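Local coordinates for protein UDP-N-Acetylenolpyruvylglucosamine Reductase (Thermus caldophilus, PDB 2GQT) that probably reduces UDP-N-acetylenolpyruvylglucosamine to UDP-N-acetylmuramate with NADPH and a bound flavin-adenine dinucleotide, a step in building the peptidoglycan cell wall, at residues E90-G95 and E175-R180; S97-L102 and L167-R172; G190-K195 and M227-H232; R194-C199 and G233-N238. All blocks are in the same frame, centred on the assembly; numbering follows the deposited sequence.

Contact 1: E90-G95 and E175-R180; sequences EAARAG and EEILRR
Ala92 sets its methyl between two branched side chains of the facing helix, Ile177 and Leu178, and so illustrates how a small residue lets two helices come close. Its CB meets CD2 of Leu178 at 3.6 Å and CG2 of Ile177 at 3.8 Å, and the CA atoms of Ala92 and Ile177 are 5.9 Å apart. The two branches of Ile177 divide the work. CG2, anti to the backbone N, lies against Ala92, whereas CG1 (chi1 -64°) carries CD1 on to the backbone of Gly95, 3.5 Å from its C atom. That glycine leaves helix 84-93 through a Schellman motif at positive phi, and the methyl of Ile177 rests on the chain just where it turns. Leu178 approaches from its flank, with only CD2 touching Ala92. Charged groups stay out of the interface: Arg93 pairs with Glu90 on its own helix, and Arg179 grips both carboxylate oxygens of Glu175 side-on with NE and NH2. No hydrogen bond crosses between 90-95 and 175-180, so this joint between the FAD-binding and C-terminal family regions rests on the fit of methyl groups, with the charges paired within their own helices.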
# COMPACT_ATOMS: atom_id res chain seq x y z
N GLU A 90 -12.04 -3.01 13.12
CA GLU A 90 -12.65 -4.25 13.59
C GLU A 90 -11.93 -4.83 14.80
O GLU A 90 -12.57 -5.34 15.72
CB GLU A 90 -12.69 -5.29 12.47
CG GLU A 90 -13.67 -4.96 11.36
CD GLU A 90 -15.10 -5.19 11.77
OE1 GLU A 90 -15.58 -4.44 12.64
OE2 GLU A 90 -15.71 -6.14 11.23
N ALA A 91 -10.61 -4.74 14.80
CA ALA A 91 -9.83 -5.24 15.92
C ALA A 91 -10.19 -4.47 17.19
O ALA A 91 -10.44 -5.08 18.23
CB ALA A 91 -8.36 -5.15 15.63
N ALA A 92 -10.26 -3.14 17.11
CA ALA A 92 -10.67 -2.33 18.25
C ALA A 92 -12.05 -2.76 18.76
O ALA A 92 -12.24 -2.95 19.96
CB ALA A 92 -10.68 -0.86 17.89
N ARG A 93 -13.01 -2.94 17.85
CA ARG A 93 -14.36 -3.37 18.21
C ARG A 93 -14.36 -4.70 18.94
O ARG A 93 -15.18 -4.92 19.83
CB ARG A 93 -15.23 -3.48 16.96
CG ARG A 93 -15.66 -2.17 16.39
CD ARG A 93 -16.44 -2.35 15.11
NE ARG A 93 -16.54 -1.07 14.45
CZ ARG A 93 -15.97 -0.76 13.29
NH1 ARG A 93 -15.29 -1.67 12.60
NH2 ARG A 93 -16.10 0.46 12.80
N ALA A 94 -13.42 -5.58 18.57
CA ALA A 94 -13.33 -6.92 19.14
C ALA A 94 -12.50 -6.96 20.42
O ALA A 94 -12.36 -8.02 21.03
CB ALA A 94 -12.74 -7.89 18.12
N GLY A 95 -11.92 -5.83 20.82
CA GLY A 95 -11.03 -5.80 21.98
C GLY A 95 -9.76 -6.57 21.70
O GLY A 95 -9.21 -7.23 22.58
N GLU A 175 -11.33 0.45 25.19
CA GLU A 175 -10.99 1.85 25.45
C GLU A 175 -9.47 2.10 25.38
O GLU A 175 -9.04 3.16 24.93
CB GLU A 175 -11.58 2.34 26.77
CG GLU A 175 -11.02 1.65 28.02
CD GLU A 175 -9.73 2.28 28.52
OE1 GLU A 175 -9.63 3.53 28.48
OE2 GLU A 175 -8.83 1.54 28.95
N GLU A 176 -8.68 1.12 25.82
CA GLU A 176 -7.22 1.21 25.77
C GLU A 176 -6.72 1.18 24.32
O GLU A 176 -5.87 1.98 23.93
CB GLU A 176 -6.54 0.09 26.56
CG GLU A 176 -5.01 0.21 26.59
CD GLU A 176 -4.30 -0.89 27.38
OE1 GLU A 176 -4.96 -1.79 27.91
OE2 GLU A 176 -3.05 -0.84 27.46
N ILE A 177 -7.26 0.25 23.54
CA ILE A 177 -6.93 0.15 22.12
C ILE A 177 -7.22 1.48 21.42
O ILE A 177 -6.40 2.00 20.66
CB ILE A 177 -7.71 -1.01 21.46
CG1 ILE A 177 -7.27 -2.34 22.09
CG2 ILE A 177 -7.47 -1.03 19.96
CD1 ILE A 177 -8.14 -3.51 21.73
N LEU A 178 -8.38 2.06 21.73
CA LEU A 178 -8.78 3.34 21.14
C LEU A 178 -7.89 4.50 21.57
O LEU A 178 -7.61 5.41 20.78
CB LEU A 178 -10.27 3.62 21.39
CG LEU A 178 -11.29 2.91 20.49
CD1 LEU A 178 -11.14 3.27 19.01
CD2 LEU A 178 -11.30 1.41 20.63
N ARG A 179 -7.41 4.47 22.82
CA ARG A 179 -6.45 5.46 23.28
C ARG A 179 -5.12 5.37 22.51
O ARG A 179 -4.53 6.39 22.14
CB ARG A 179 -6.25 5.37 24.80
CG ARG A 179 -7.40 5.99 25.59
CD ARG A 179 -7.16 6.02 27.11
NE ARG A 179 -7.19 4.69 27.71
CZ ARG A 179 -6.15 4.07 28.26
NH1 ARG A 179 -4.95 4.65 28.29
NH2 ARG A 179 -6.30 2.87 28.78
N ARG A 180 -4.66 4.14 22.26
CA ARG A 180 -3.43 3.93 21.47
C ARG A 180 -3.59 4.45 20.04
O ARG A 180 -2.70 5.12 19.50
CB ARG A 180 -3.03 2.45 21.47
CG ARG A 180 -2.46 2.02 22.81
CD ARG A 180 -2.84 0.59 23.18
NE ARG A 180 -1.99 -0.41 22.55
CZ ARG A 180 -0.87 -0.90 23.08
NH1 ARG A 180 -0.43 -0.46 24.25
NH2 ARG A 180 -0.17 -1.82 22.43

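Contact 2: S97-L102 and L167-R172; sequences SGLEGL and LKLKER
Ser97 pairs with Lys170 as an antiparallel hydrogen-bonded pair, its N reaching Lys170 O at 2.7 Å and its O accepting from Lys170 N at 3.0 Å. The serine CB lies 3.4 Å from Lys170 O and against the aliphatic part of Arg172, with CD of that arginine 3.7 Å away. OG, turned anti to the backbone N (chi1 179°), donates to the syn lone pair of Glu100 OE2 at 2.6 Å, and it also lies near the plane of the Arg172 guanidinium, at its edge. The other carboxylate oxygen, OE1, takes the N-H of Gly98 from above the carboxylate plane, so the serine and the next peptide together hold Glu100 in place. Without the hydroxyl, as with an alanine here, Glu100 OE2 would probably lose one donor and its carboxylate would be freer to turn. Beyond this pair, Leu99 CG packs on Leu169 CD2 at 3.8 Å. The short strand 96-97 thus runs beside the end of strand 161-171, with Leu99 packed on Leu87, Val88 and Ala91 of helix 84-93, while Glu100 meets helix 174-187 through a salt bridge to Arg180.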
# COMPACT_ATOMS: atom_id res chain seq x y z
N SER A 97 -5.88 -6.20 20.33
CA SER A 97 -4.77 -5.28 20.15
C SER A 97 -3.70 -5.88 19.23
O SER A 97 -3.47 -7.09 19.22
CB SER A 97 -4.19 -4.94 21.52
OG SER A 97 -3.09 -4.06 21.42
N GLY A 98 -3.05 -5.02 18.46
CA GLY A 98 -1.97 -5.46 17.59
C GLY A 98 -1.93 -4.74 16.26
O GLY A 98 -0.94 -4.83 15.53
N LEU A 99 -3.01 -4.04 15.92
CA LEU A 99 -3.06 -3.30 14.66
C LEU A 99 -3.04 -1.78 14.82
O LEU A 99 -3.07 -1.07 13.82
CB LEU A 99 -4.29 -3.71 13.84
CG LEU A 99 -4.51 -5.20 13.55
CD1 LEU A 99 -5.77 -5.36 12.71
CD2 LEU A 99 -3.32 -5.84 12.84
N GLU A 100 -3.00 -1.29 16.06
CA GLU A 100 -3.17 0.15 16.30
C GLU A 100 -2.15 1.00 15.55
O GLU A 100 -2.47 2.09 15.07
CB GLU A 100 -3.11 0.48 17.79
CG GLU A 100 -4.12 -0.23 18.66
CD GLU A 100 -3.56 -1.47 19.33
OE1 GLU A 100 -2.80 -2.20 18.67
OE2 GLU A 100 -3.87 -1.70 20.52
N GLY A 101 -0.92 0.50 15.47
CA GLY A 101 0.16 1.22 14.80
C GLY A 101 0.04 1.29 13.29
O GLY A 101 0.84 1.94 12.63
N LEU A 102 -0.98 0.61 12.75
CA LEU A 102 -1.21 0.59 11.30
C LEU A 102 -2.35 1.52 10.90
O LEU A 102 -2.71 1.58 9.73
CB LEU A 102 -1.47 -0.85 10.83
CG LEU A 102 -0.43 -1.87 11.30
CD1 LEU A 102 -0.82 -3.27 10.89
CD2 LEU A 102 0.98 -1.53 10.80
N LEU A 167 -3.51 -13.19 11.75
CA LEU A 167 -3.02 -12.06 12.52
C LEU A 167 -2.60 -12.46 13.92
O LEU A 167 -3.15 -13.42 14.50
CB LEU A 167 -4.08 -10.95 12.56
CG LEU A 167 -4.54 -10.38 11.22
CD1 LEU A 167 -5.70 -9.41 11.44
CD2 LEU A 167 -3.42 -9.68 10.47
N LYS A 168 -1.65 -11.72 14.47
CA LYS A 168 -1.18 -11.91 15.83
C LYS A 168 -1.80 -10.81 16.69
O LYS A 168 -1.36 -9.66 16.65
CB LYS A 168 0.35 -11.84 15.87
CG LYS A 168 0.96 -12.12 17.23
CD LYS A 168 2.46 -11.89 17.20
CE LYS A 168 3.07 -12.08 18.58
NZ LYS A 168 4.54 -11.88 18.53
N LEU A 169 -2.84 -11.16 17.44
CA LEU A 169 -3.59 -10.18 18.23
C LEU A 169 -3.75 -10.65 19.66
O LEU A 169 -3.72 -11.85 19.94
CB LEU A 169 -4.97 -9.94 17.61
CG LEU A 169 -5.03 -9.57 16.13
CD1 LEU A 169 -6.46 -9.60 15.61
CD2 LEU A 169 -4.39 -8.21 15.87
N LYS A 170 -3.92 -9.69 20.57
CA LYS A 170 -4.00 -9.96 22.00
C LYS A 170 -5.16 -9.18 22.61
O LYS A 170 -5.40 -8.03 22.26
CB LYS A 170 -2.69 -9.55 22.68
CG LYS A 170 -2.38 -10.32 23.96
CD LYS A 170 -1.62 -11.62 23.68
CE LYS A 170 -0.11 -11.39 23.60
NZ LYS A 170 0.51 -11.15 24.94
N GLU A 171 -5.85 -9.81 23.55
CA GLU A 171 -7.00 -9.18 24.20
C GLU A 171 -6.59 -8.00 25.07
O GLU A 171 -5.69 -8.11 25.91
CB GLU A 171 -7.78 -10.21 25.02
CG GLU A 171 -8.42 -11.30 24.18
CD GLU A 171 -9.17 -12.34 25.00
OE1 GLU A 171 -9.82 -13.21 24.38
OE2 GLU A 171 -9.10 -12.30 26.24
N ARG A 172 -7.25 -6.86 24.84
CA ARG A 172 -7.06 -5.65 25.64
C ARG A 172 -8.40 -4.91 25.71
O ARG A 172 -9.23 -5.07 24.82
CB ARG A 172 -6.02 -4.72 25.00
CG ARG A 172 -4.57 -5.09 25.26
CD ARG A 172 -3.66 -3.89 25.03
NE ARG A 172 -2.49 -3.93 25.90
CZ ARG A 172 -1.30 -4.43 25.56
NH1 ARG A 172 -1.10 -4.94 24.35
NH2 ARG A 172 -0.31 -4.41 26.44

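Contact 3: G190-K195 and M227-H232; sequences GQPKRK and MISLEH
Pro192 fits its ring against Ser229 and His232, the packed part of the contact: CG lies 3.7 Å from Ser229 OG, and CD approaches His232 CB at 3.9 Å. His232, its CG anti to the backbone N (chi1 -165°), turns the edge of its ring toward Gly190 O, which is 3.5 Å from CD2. Gln191 runs side by side with this histidine, their flat groups 84° apart, and its CG comes to 4.0 Å from His232 CD2.

Ser229 begins the connection of a beta hairpin, strands 226-228 and 236-238, with an ST turn in which its OG accepts from Glu231 N. Phe235, on the far side of the connection, packs beside Pro192 and meets the His232 ring edge-to-face.

The carboxylate of Glu231 closes the packed part from the exposed side. Its chain is extended beyond CG, and OE1 accepts the backbone N-H of Lys193 at 2.9 Å in a nearly straight bond (167°), met on the syn side but tilted from the carboxylate plane. The same oxygen lies 3.4 Å from Lys193 CG, where the two side chains cross at about a right angle. Here the fit gives way to water. One water lies within hydrogen-bonding distance of both Gln191 O and Glu231 OE1, without protons enough to be sure of serving both; another donates to Glu231 OE2 at 2.6 Å. A third accepts from Gln191 NE2 and makes a weak link to His232 NE2, while the stronger polar partners are Arg188 for Gln191 OE1 and Asn234 N for His232 ND1. The ammonium groups of Lys193 and Lys195 remain near Glu231 without touching its carboxylate.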
# COMPACT_ATOMS: atom_id res chain seq x y z
N GLY A 190 -0.10 16.13 10.83
CA GLY A 190 0.59 17.00 9.87
C GLY A 190 0.56 16.56 8.41
O GLY A 190 1.05 17.27 7.54
N GLN A 191 0.01 15.38 8.15
CA GLN A 191 -0.11 14.87 6.79
C GLN A 191 -1.31 15.55 6.11
O GLN A 191 -2.22 16.04 6.80
CB GLN A 191 -0.21 13.34 6.82
CG GLN A 191 1.09 12.72 7.37
CD GLN A 191 0.99 11.25 7.73
OE1 GLN A 191 0.18 10.50 7.18
NE2 GLN A 191 1.84 10.82 8.67
N PRO A 192 -1.30 15.64 4.76
CA PRO A 192 -2.37 16.35 4.07
C PRO A 192 -3.76 15.88 4.48
O PRO A 192 -4.00 14.68 4.55
CB PRO A 192 -2.11 16.01 2.60
CG PRO A 192 -0.64 15.85 2.53
CD PRO A 192 -0.27 15.17 3.82
N LYS A 193 -4.65 16.83 4.75
CA LYS A 193 -6.06 16.55 5.07
C LYS A 193 -6.65 15.41 4.23
O LYS A 193 -7.74 14.91 4.54
CB LYS A 193 -6.90 17.83 4.95
CG LYS A 193 -6.69 18.82 6.08
CD LYS A 193 -7.77 19.90 6.12
CE LYS A 193 -7.58 20.95 5.04
NZ LYS A 193 -8.56 22.07 5.15
N ARG A 194 -5.94 15.08 3.15
CA ARG A 194 -5.92 13.75 2.48
C ARG A 194 -5.91 13.82 0.95
O ARG A 194 -6.73 14.53 0.35
CB ARG A 194 -7.00 12.79 2.99
CG ARG A 194 -6.56 11.87 4.11
CD ARG A 194 -7.26 10.53 3.95
NE ARG A 194 -7.43 9.83 5.22
CZ ARG A 194 -8.01 8.64 5.34
NH1 ARG A 194 -8.48 8.01 4.27
NH2 ARG A 194 -8.13 8.08 6.54
N LYS A 195 -4.96 13.10 0.34
CA LYS A 195 -4.81 12.89 -1.12
C LYS A 195 -3.33 12.69 -1.48
O LYS A 195 -2.52 13.57 -1.22
CB LYS A 195 -5.43 14.03 -1.96
CG LYS A 195 -4.81 15.42 -1.75
CD LYS A 195 -5.72 16.50 -2.30
CE LYS A 195 -5.53 17.82 -1.58
NZ LYS A 195 -6.49 18.85 -2.08
N MET A 227 1.71 18.89 -7.43
CA MET A 227 2.30 19.91 -6.56
C MET A 227 2.86 19.28 -5.30
O MET A 227 2.26 18.35 -4.77
CB MET A 227 1.26 20.98 -6.20
CG MET A 227 1.85 22.17 -5.46
SD MET A 227 0.66 23.43 -5.02
CE MET A 227 -0.23 22.58 -3.73
N ILE A 228 4.00 19.78 -4.83
CA ILE A 228 4.47 19.44 -3.49
C ILE A 228 3.53 20.10 -2.49
O ILE A 228 3.36 21.33 -2.49
CB ILE A 228 5.93 19.87 -3.26
CG1 ILE A 228 6.85 19.19 -4.29
CG2 ILE A 228 6.37 19.51 -1.85
CD1 ILE A 228 8.32 19.55 -4.18
N SER A 229 2.89 19.27 -1.66
CA SER A 229 1.88 19.72 -0.73
C SER A 229 2.34 20.90 0.12
O SER A 229 3.48 20.93 0.60
CB SER A 229 1.46 18.57 0.17
OG SER A 229 0.64 19.04 1.22
N LEU A 230 1.44 21.87 0.30
CA LEU A 230 1.69 22.98 1.20
C LEU A 230 1.61 22.56 2.68
O LEU A 230 2.04 23.30 3.56
CB LEU A 230 0.71 24.13 0.92
CG LEU A 230 0.78 24.84 -0.44
CD1 LEU A 230 -0.41 25.78 -0.60
CD2 LEU A 230 2.09 25.60 -0.60
N GLU A 231 1.07 21.36 2.94
CA GLU A 231 0.88 20.86 4.30
C GLU A 231 2.03 19.98 4.80
O GLU A 231 2.27 19.90 6.01
CB GLU A 231 -0.42 20.05 4.39
CG GLU A 231 -1.70 20.85 4.21
CD GLU A 231 -2.90 19.95 4.03
OE1 GLU A 231 -3.49 19.52 5.05
OE2 GLU A 231 -3.25 19.66 2.87
N HIS A 232 2.71 19.30 3.87
CA HIS A 232 3.74 18.33 4.21
C HIS A 232 4.66 18.12 3.02
O HIS A 232 4.20 17.73 1.95
CB HIS A 232 3.10 17.00 4.61
CG HIS A 232 4.02 16.06 5.32
ND1 HIS A 232 5.18 15.57 4.75
CD2 HIS A 232 3.93 15.48 6.54
CE1 HIS A 232 5.77 14.75 5.60
NE2 HIS A 232 5.03 14.68 6.70
O HOH W 1 -2.33 18.70 7.75
O HOH W 2 4.02 12.95 9.34
O HOH W 3 -5.10 18.12 1.92

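Contact 4: R194-C199 and G233-N238; sequences RKSAGC and GNFIVN. With FAD (flavin-adenine dinucleotide), chain C.
Phe235 lays its ring against the loop 196-199, with one face beneath the backbone N of Cys199 and one edge against Ser196. Its CD2 is 3.3 Å from Ser196 OG, close to the ring plane, and CE2 lies 3.5 Å from Gly198 CA. Cys199 SG stands 4.8 Å from the ring centroid, 42° off the normal, an oblique sulfur-aromatic contact. Ser196 OG, held between the backbone N and the carbonyl carbon (chi1 67°), accepts from Gly198 N in an ST turn that curls the loop beside the C8M methyl of the flavin. C8M of FAD is 3.2 Å from Gly198 N, and a CB on this glycine would run into C9 of the flavin. Asn234 places ND2 3.3 Å from Cys199 CB, and its backbone O receives a CA-H...O contact from Cys199. Farther along, Val237 CG1 packs on Lys195 O and CG. An alanine in place of Phe235 would probably leave a gap between Ser196, Gly198 and Cys199. No hydrogen bond joins the two segments; ring, sulfur and CA-H contacts flank Cys199, the likely proton donor, while Asn234 ties the next residues by hydrogen bonds, its backbone to Ala200 and its OD1 to Phe201 N, consistent with a firmly placed cysteine.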
# COMPACT_ATOMS: atom_id res chain seq x y z
N ARG A 194 -5.94 15.08 3.15
CA ARG A 194 -5.92 13.75 2.48
C ARG A 194 -5.91 13.82 0.95
O ARG A 194 -6.73 14.53 0.35
CB ARG A 194 -7.00 12.79 2.99
CG ARG A 194 -6.56 11.87 4.11
CD ARG A 194 -7.26 10.53 3.95
NE ARG A 194 -7.43 9.83 5.22
CZ ARG A 194 -8.01 8.64 5.34
NH1 ARG A 194 -8.48 8.01 4.27
NH2 ARG A 194 -8.13 8.08 6.54
N LYS A 195 -4.96 13.10 0.34
CA LYS A 195 -4.81 12.89 -1.12
C LYS A 195 -3.33 12.69 -1.48
O LYS A 195 -2.52 13.57 -1.22
CB LYS A 195 -5.43 14.03 -1.96
CG LYS A 195 -4.81 15.42 -1.75
CD LYS A 195 -5.72 16.50 -2.30
CE LYS A 195 -5.53 17.82 -1.58
NZ LYS A 195 -6.49 18.85 -2.08
N SER A 196 -2.99 11.53 -2.07
CA SER A 196 -1.60 11.22 -2.45
C SER A 196 -1.35 9.72 -2.69
O SER A 196 -2.29 8.93 -2.70
CB SER A 196 -0.63 11.68 -1.37
OG SER A 196 -0.81 10.90 -0.19
N ALA A 197 -0.08 9.37 -2.89
CA ALA A 197 0.37 7.98 -2.78
C ALA A 197 1.21 7.83 -1.51
O ALA A 197 2.10 6.98 -1.41
CB ALA A 197 1.16 7.57 -4.01
N GLY A 198 0.90 8.66 -0.52
CA GLY A 198 1.63 8.68 0.74
C GLY A 198 2.99 9.32 0.55
O GLY A 198 3.21 10.01 -0.45
N CYS A 199 3.89 9.09 1.50
CA CYS A 199 5.24 9.64 1.43
C CYS A 199 5.89 9.32 0.08
O CYS A 199 6.05 8.15 -0.28
CB CYS A 199 6.09 9.12 2.60
SG CYS A 199 5.63 9.78 4.23
N GLY A 233 5.95 18.37 3.22
CA GLY A 233 6.93 18.34 2.14
C GLY A 233 7.11 17.01 1.43
O GLY A 233 7.49 16.99 0.26
N ASN A 234 6.82 15.92 2.13
CA ASN A 234 6.99 14.58 1.56
C ASN A 234 5.73 14.04 0.88
O ASN A 234 5.61 12.84 0.63
CB ASN A 234 7.51 13.59 2.61
CG ASN A 234 8.30 12.43 1.98
OD1 ASN A 234 8.70 12.50 0.82
ND2 ASN A 234 8.52 11.37 2.76
N PHE A 235 4.80 14.93 0.56
CA PHE A 235 3.61 14.54 -0.19
C PHE A 235 3.50 15.32 -1.49
O PHE A 235 3.59 16.55 -1.50
CB PHE A 235 2.35 14.71 0.66
CG PHE A 235 2.21 13.69 1.74
CD1 PHE A 235 2.92 13.81 2.93
CD2 PHE A 235 1.36 12.60 1.58
CE1 PHE A 235 2.81 12.86 3.94
CE2 PHE A 235 1.23 11.64 2.60
CZ PHE A 235 1.96 11.78 3.77
N ILE A 236 3.37 14.58 -2.59
CA ILE A 236 3.02 15.18 -3.86
C ILE A 236 1.55 14.92 -4.08
O ILE A 236 1.06 13.78 -4.00
CB ILE A 236 3.88 14.65 -5.03
CG1 ILE A 236 5.31 15.15 -4.86
CG2 ILE A 236 3.28 15.08 -6.38
CD1 ILE A 236 6.35 14.43 -5.71
N VAL A 237 0.82 15.99 -4.35
CA VAL A 237 -0.61 15.89 -4.50
C VAL A 237 -1.07 16.18 -5.94
O VAL A 237 -0.41 16.91 -6.70
CB VAL A 237 -1.34 16.76 -3.45
CG1 VAL A 237 -0.98 16.30 -2.02
CG2 VAL A 237 -1.00 18.23 -3.64
N ASN A 238 -2.19 15.57 -6.29
CA ASN A 238 -2.82 15.70 -7.60
C ASN A 238 -3.97 16.69 -7.47
O ASN A 238 -4.97 16.40 -6.82
CB ASN A 238 -3.31 14.31 -8.04
CG ASN A 238 -3.96 14.30 -9.42
OD1 ASN A 238 -4.26 13.23 -9.96
ND2 ASN A 238 -4.20 15.47 -10.00
PA FAD C . -0.48 -1.17 -3.93
O1A FAD C . -0.07 0.24 -3.94
O2A FAD C . -1.67 -1.61 -4.69
O5B FAD C . 0.73 -2.11 -4.35
C5B FAD C . 2.01 -1.92 -3.75
C4B FAD C . 2.89 -3.12 -4.03
O4B FAD C . 2.32 -4.27 -3.37
C3B FAD C . 3.01 -3.49 -5.52
O3B FAD C . 4.30 -4.06 -5.72
C2B FAD C . 1.93 -4.55 -5.67
O2B FAD C . 2.20 -5.43 -6.76
C1B FAD C . 2.08 -5.30 -4.36
N9A FAD C . 0.89 -6.06 -3.93
C8A FAD C . -0.34 -5.58 -3.69
N7A FAD C . -1.13 -6.58 -3.29
C5A FAD C . -0.40 -7.70 -3.26
C6A FAD C . -0.67 -9.04 -2.96
N6A FAD C . -1.87 -9.47 -2.56
N1A FAD C . 0.35 -9.93 -3.06
C2A FAD C . 1.57 -9.54 -3.46
N3A FAD C . 1.87 -8.29 -3.77
C4A FAD C . 0.88 -7.37 -3.68
N1 FAD C . 3.03 3.17 4.03
C2 FAD C . 3.62 2.84 5.23
O2 FAD C . 4.42 1.92 5.29
N3 FAD C . 3.33 3.59 6.37
C4 FAD C . 2.42 4.65 6.34
O4 FAD C . 2.18 5.28 7.37
C4X FAD C . 1.83 4.96 5.12
N5 FAD C . 0.92 6.01 5.04
C5X FAD C . 0.28 6.27 3.82
C6 FAD C . -0.68 7.29 3.77
C7 FAD C . -1.35 7.57 2.58
C7M FAD C . -2.40 8.69 2.55
C8 FAD C . -1.05 6.82 1.44
C8M FAD C . -1.78 7.12 0.12
C9 FAD C . -0.09 5.82 1.49
C9A FAD C . 0.58 5.53 2.68
N10 FAD C . 1.55 4.51 2.75
C10 FAD C . 2.14 4.21 3.97
C1' FAD C . 1.99 3.76 1.54
C2' FAD C . 1.07 2.56 1.24
O2' FAD C . -0.21 2.71 1.88
C3' FAD C . 1.68 1.23 1.68
O3' FAD C . 2.91 1.00 0.97
C4' FAD C . 0.71 0.06 1.48
O4' FAD C . 1.24 -1.11 2.11
C5' FAD C . 0.42 -0.25 0.01
O5' FAD C . -0.64 -1.21 -0.01
P FAD C . -1.65 -1.23 -1.24
O1P FAD C . -2.58 -2.34 -0.99
O2P FAD C . -2.18 0.12 -1.54
O3P FAD C . -0.63 -1.69 -2.39

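In the fold
From the N terminus, helix 84-93 comes first and ends in contact 1, which closes a long loop when helix 174-187 packs against it. Contact 2 is nested inside that loop: 97-102 meets 167-172, at the end of strand 161-171, which helix 174-187 follows. The two touch, through Gly95 with Arg172, tying the helices to the antiparallel sheet. Contacts 3 and 4 follow in series. Both start from the loop after helix 174-187, where they share Arg194 and Lys195, and they close in the order they open, so their loops cross and neither nests. They reach the neighbouring strands 226-228 and 236-238, joining that small sheet to the flavin-side loop.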